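Local coordinates for sulfur oxidation protein soxB (Thermus thermophilus, PDB 2WDD) that hydrolyses sulfur-sulfur bonds, probably releasing sulfate from cysteine S-thiosulfonate groups in the sulfur oxidation pathway, and carries two manganese ions, at residues A[141-144]-A[145-149]; A[168-171]-A[172-176]. All blocks are in the same frame, centred on the assembly; numbering follows the deposited sequence. Where two conformers were deposited one is given.

Contact 1: A[141-144]-A[145-149]; sequences LLTR and GEAVV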
loop_
_atom_site.group_PDB
_atom_site.type_symbol
_atom_site.label_atom_id
_atom_site.label_comp_id
_atom_site.label_asym_id
_atom_site.label_seq_id
_atom_site.Cartn_x
_atom_site.Cartn_y
_atom_site.Cartn_z
ATOM N N LEU A 141 -11.601 -8.368 8.162
ATOM C CA LEU A 141 -11.339 -9.518 9.025
ATOM C C LEU A 141 -12.634 -10.126 9.536
ATOM O O LEU A 141 -12.754 -11.348 9.642
ATOM C CB LEU A 141 -10.440 -9.137 10.201
ATOM C CG LEU A 141 -8.970 -8.888 9.865
ATOM C CD1 LEU A 141 -8.268 -8.306 11.081
ATOM C CD2 LEU A 141 -8.277 -10.154 9.385
ATOM N N LEU A 142 -13.599 -9.266 9.850
ATOM C CA LEU A 142 -14.880 -9.730 10.384
ATOM C C LEU A 142 -15.743 -10.476 9.381
ATOM O O LEU A 142 -16.708 -11.139 9.768
ATOM C CB LEU A 142 -15.666 -8.559 10.970
ATOM C CG LEU A 142 -15.145 -8.040 12.316
ATOM C CD1 LEU A 142 -15.711 -6.651 12.647
ATOM C CD2 LEU A 142 -15.460 -9.034 13.428
ATOM N N THR A 143 -15.439 -10.323 8.096
ATOM C CA THR A 143 -16.234 -10.950 7.041
ATOM C C THR A 143 -15.382 -11.765 6.075
ATOM O O THR A 143 -15.852 -12.166 5.005
ATOM C CB THR A 143 -17.034 -9.889 6.266
ATOM O OG1 THR A 143 -16.124 -9.000 5.584
ATOM C CG2 THR A 143 -17.893 -9.079 7.215
ATOM N N ARG A 144 -14.118 -11.979 6.434
ATOM C CA ARG A 144 -13.184 -12.671 5.557
ATOM C C ARG A 144 -13.234 -12.075 4.145
ATOM O O ARG A 144 -13.272 -12.802 3.146
ATOM C CB ARG A 144 -13.416 -14.185 5.545
ATOM C CG ARG A 144 -12.924 -14.882 6.814
ATOM C CD ARG A 144 -13.344 -16.351 6.844
ATOM N NE ARG A 144 -14.778 -16.490 6.604
ATOM C CZ ARG A 144 -15.311 -17.322 5.715
ATOM N NH1 ARG A 144 -14.530 -18.102 4.978
ATOM N NH2 ARG A 144 -16.626 -17.375 5.562
ATOM N N GLY A 145 -13.248 -10.743 4.079
ATOM C CA GLY A 145 -13.253 -10.002 2.828
ATOM C C GLY A 145 -14.600 -9.764 2.167
ATOM O O GLY A 145 -14.726 -8.893 1.309
ATOM N N GLU A 146 -15.615 -10.531 2.558
ATOM C CA GLU A 146 -16.916 -10.419 1.906
ATOM C C GLU A 146 -17.534 -9.026 1.848
ATOM O O GLU A 146 -18.072 -8.623 0.813
ATOM C CB GLU A 146 -17.912 -11.427 2.477
ATOM C CG GLU A 146 -19.282 -11.337 1.805
ATOM C CD GLU A 146 -20.289 -12.323 2.374
ATOM O OE1 GLU A 146 -19.890 -13.216 3.148
ATOM O OE2 GLU A 146 -21.485 -12.197 2.047
ATOM N N ALA A 147 -17.479 -8.296 2.956
ATOM C CA ALA A 147 -18.075 -6.966 3.009
ATOM C C ALA A 147 -17.409 -5.996 2.023
ATOM O O ALA A 147 -18.058 -5.111 1.464
ATOM C CB ALA A 147 -18.033 -6.417 4.426
ATOM N N VAL A 148 -16.103 -6.149 1.825
ATOM C CA VAL A 148 -15.407 -5.290 0.876
ATOM C C VAL A 148 -15.887 -5.554 -0.554
ATOM O O VAL A 148 -16.067 -4.615 -1.333
ATOM C CB VAL A 148 -13.885 -5.455 0.972
ATOM C CG1 VAL A 148 -13.186 -4.453 0.039
ATOM C CG2 VAL A 148 -13.417 -5.302 2.408
ATOM N N VAL A 149 -16.074 -6.827 -0.898
ATOM C CA VAL A 149 -16.545 -7.201 -2.235
ATOM C C VAL A 149 -17.953 -6.656 -2.434
ATOM O O VAL A 149 -18.282 -6.118 -3.496
ATOM C CB VAL A 149 -16.519 -8.729 -2.446
ATOM C CG1 VAL A 149 -17.103 -9.079 -3.818
ATOM C CG2 VAL A 149 -15.097 -9.274 -2.303
#
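A Schellman motif that ends helix 138-143 runs directly into a type I' turn from T143 to E146, and the contact of T143 with E146 and A147 is a worked case of one residue serving the end of one helix and the start of the next. Backbone and side chain of T143 each receive an amide from the first turn of helix 146-155. T143 O takes the N-H of E146 at 3.0 Å; the donor sits well above the carbonyl plane, 59° out of it, as the tight reversal brings it in over the C=O. Beside this bond, T143 OG1 accepts from A147 N, also at 3.0 Å and nearly straight (167°). The threonine is turned with OG1 between its own N and carbonyl carbon (chi1 64°), which faces the hydroxyl to A147 and lets it give its proton to L139 O, one turn back. The same torsion sets CG2 over the methyl of A147, 3.9 Å from its CB, and Q352 of helix 343-353 touches both side chains. A valine here would take away the hydroxyl, so the A147 amide would probably lose this acceptor and L139 O one of its donors.

At G145, the N-cap, phi is positive, and a CB would lie 2.6 Å from R144 O, a clash that glycine avoids. E146 starts the helix with CB 3.3 Å from T143 O, while its extended chain carries OE2 to a salt bridge with R150. R172 of helix 170-179 is probably hydrogen-bonded to the carbonyls of both T143 and R144. A Schellman motif handing over to a glycine N-cap across a type I' turn marks a sharp junction between two consecutive helices.

Contact 2: A[168-171]-A[172-176]; sequences LGRE and RVEEL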
loop_
_atom_site.group_PDB
_atom_site.type_symbol
_atom_site.label_atom_id
_atom_site.label_comp_id
_atom_site.label_asym_id
_atom_site.label_seq_id
_atom_site.Cartn_x
_atom_site.Cartn_y
_atom_site.Cartn_z
ATOM N N LEU A 168 -6.223 -14.472 1.881
ATOM C CA LEU A 168 -7.484 -15.049 2.337
ATOM C C LEU A 168 -7.474 -16.535 1.984
ATOM O O LEU A 168 -8.333 -17.287 2.440
ATOM C CB LEU A 168 -8.679 -14.385 1.655
ATOM C CG LEU A 168 -8.927 -12.923 2.036
ATOM C CD1 LEU A 168 -9.970 -12.308 1.125
ATOM C CD2 LEU A 168 -9.339 -12.797 3.494
ATOM N N GLY A 169 -6.513 -16.942 1.162
ATOM C CA GLY A 169 -6.394 -18.312 0.682
ATOM C C GLY A 169 -7.083 -18.466 -0.668
ATOM O O GLY A 169 -8.063 -17.782 -0.942
ATOM N N ARG A 170 -6.570 -19.373 -1.500
ATOM C CA ARG A 170 -7.138 -19.577 -2.830
ATOM C C ARG A 170 -8.629 -19.896 -2.817
ATOM O O ARG A 170 -9.383 -19.360 -3.631
ATOM C CB ARG A 170 -6.355 -20.626 -3.620
ATOM C CG ARG A 170 -6.745 -20.719 -5.087
ATOM C CD ARG A 170 -6.245 -22.018 -5.695
ATOM N NE ARG A 170 -6.659 -22.176 -7.086
ATOM C CZ ARG A 170 -5.965 -22.852 -7.994
ATOM N NH1 ARG A 170 -6.413 -22.951 -9.239
ATOM N NH2 ARG A 170 -4.819 -23.428 -7.657
ATOM N N GLU A 171 -9.058 -20.760 -1.903
ATOM C CA GLU A 171 -10.470 -21.117 -1.811
ATOM C C GLU A 171 -11.388 -19.920 -1.600
ATOM O O GLU A 171 -12.394 -19.767 -2.299
ATOM C CB GLU A 171 -10.700 -22.157 -0.713
ATOM C CG GLU A 171 -10.061 -23.505 -1.000
ATOM C CD GLU A 171 -10.398 -24.541 0.055
ATOM O OE1 GLU A 171 -11.564 -24.577 0.505
ATOM O OE2 GLU A 171 -9.494 -25.314 0.439
ATOM N N ARG A 172 -11.060 -19.080 -0.621
ATOM C CA ARG A 172 -11.886 -17.913 -0.330
ATOM C C ARG A 172 -11.856 -16.913 -1.476
ATOM O O ARG A 172 -12.862 -16.268 -1.765
ATOM C CB ARG A 172 -11.436 -17.234 0.960
ATOM C CG ARG A 172 -12.272 -16.032 1.363
ATOM C CD ARG A 172 -13.758 -16.366 1.519
ATOM N NE ARG A 172 -14.474 -15.339 2.266
ATOM C CZ ARG A 172 -15.763 -15.408 2.583
ATOM N NH1 ARG A 172 -16.493 -16.451 2.198
ATOM N NH2 ARG A 172 -16.322 -14.451 3.304
ATOM N N VAL A 173 -10.696 -16.752 -2.107
ATOM C CA VAL A 173 -10.597 -15.819 -3.225
ATOM C C VAL A 173 -11.550 -16.256 -4.333
ATOM O O VAL A 173 -12.288 -15.447 -4.892
ATOM C CB VAL A 173 -9.152 -15.662 -3.731
ATOM C CG1 VAL A 173 -9.135 -14.893 -5.059
ATOM C CG2 VAL A 173 -8.287 -14.950 -2.672
ATOM N N GLU A 174 -11.565 -17.550 -4.629
ATOM C CA GLU A 174 -12.472 -18.042 -5.671
ATOM C C GLU A 174 -13.942 -17.830 -5.302
ATOM O O GLU A 174 -14.758 -17.451 -6.147
ATOM C CB GLU A 174 -12.116 -19.470 -6.075
ATOM C CG GLU A 174 -10.652 -19.564 -6.505
ATOM C CD GLU A 174 -10.343 -20.736 -7.414
ATOM O OE1 GLU A 174 -9.174 -21.178 -7.418
ATOM O OE2 GLU A 174 -11.246 -21.185 -8.151
ATOM N N GLU A 175 -14.276 -18.014 -4.028
ATOM C CA GLU A 175 -15.631 -17.776 -3.548
ATOM C C GLU A 175 -15.983 -16.306 -3.750
ATOM O O GLU A 175 -17.068 -15.961 -4.235
ATOM C CB GLU A 175 -15.725 -18.098 -2.052
ATOM C CG GLU A 175 -16.182 -19.507 -1.733
ATOM C CD GLU A 175 -16.427 -19.714 -0.252
ATOM O OE1 GLU A 175 -15.687 -19.126 0.567
ATOM O OE2 GLU A 175 -17.366 -20.462 0.093
ATOM N N LEU A 176 -15.059 -15.432 -3.358
ATOM C CA LEU A 176 -15.293 -14.007 -3.471
ATOM C C LEU A 176 -15.370 -13.519 -4.912
ATOM O O LEU A 176 -16.114 -12.592 -5.212
ATOM C CB LEU A 176 -14.257 -13.222 -2.666
ATOM C CG LEU A 176 -14.406 -13.393 -1.151
ATOM C CD1 LEU A 176 -13.306 -12.617 -0.418
ATOM C CD2 LEU A 176 -15.790 -12.921 -0.722
HETATM O O HOH W 1 -9.145 -19.849 1.632
#
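L168 lays its CD1 against CD1 of L176, 3.7 Å away, the side chains crossing at about a right angle. The pair spans from just ahead of helix 170-179, the helix of a beta-alpha-beta unit between strands 159-160 and 183-184, to its second turn. G169 is the N-cap: its O accepts V173 N at 3.1 Å, nearly in line with the C=O bond. The backbone angles of G169 would press any CB against the carbonyl O of L168.

Bonds from E174 N to R170 O and from E175 N to E171 O continue the helix. On one flank R170 reaches out, CG anti to its backbone N (chi1 -170°), and NE meets E174 OE1 at 2.7 Å in a salt bridge. The oxygen lies at the edge of the guanidinium, near its plane, while the carboxylate is twisted 33° against it; a second conformer of R170 makes this pairing less certain. A bend in R172 (chi2 57°) brings its guanidinium alongside L176, whose CD2 sits 4.0 Å above one face, offset toward the rim. NE and NH2 serve the 143-144 turn, while NH1 meets E175 OE1 at 3.2 Å, in the guanidinium plane but above the carboxylate's, though E175 too has two conformers. A water closes the helix start, giving a proton to L168 O at 2.8 Å and accepting from R172 N at 3.1 Å.

The two contacts follow one another along the chain, 141-149 closing before 168-176 opens, with their centres about 11 Å apart on the same side of the chain's centre. Strand 159-160 lies between them in sequence, so contact 1 belongs to the helical crossing that leads from strand 124-129 and contact 2 to the next crossing, toward strand 183-184 of the same mixed sheet. A single arginine of contact 2 and the packing of L176 on helix 146-155 tie the two together. The manganese ligands D132 and H163 each precede one of these helical elements, consistent with the metallophosphoesterase-like domain of this family.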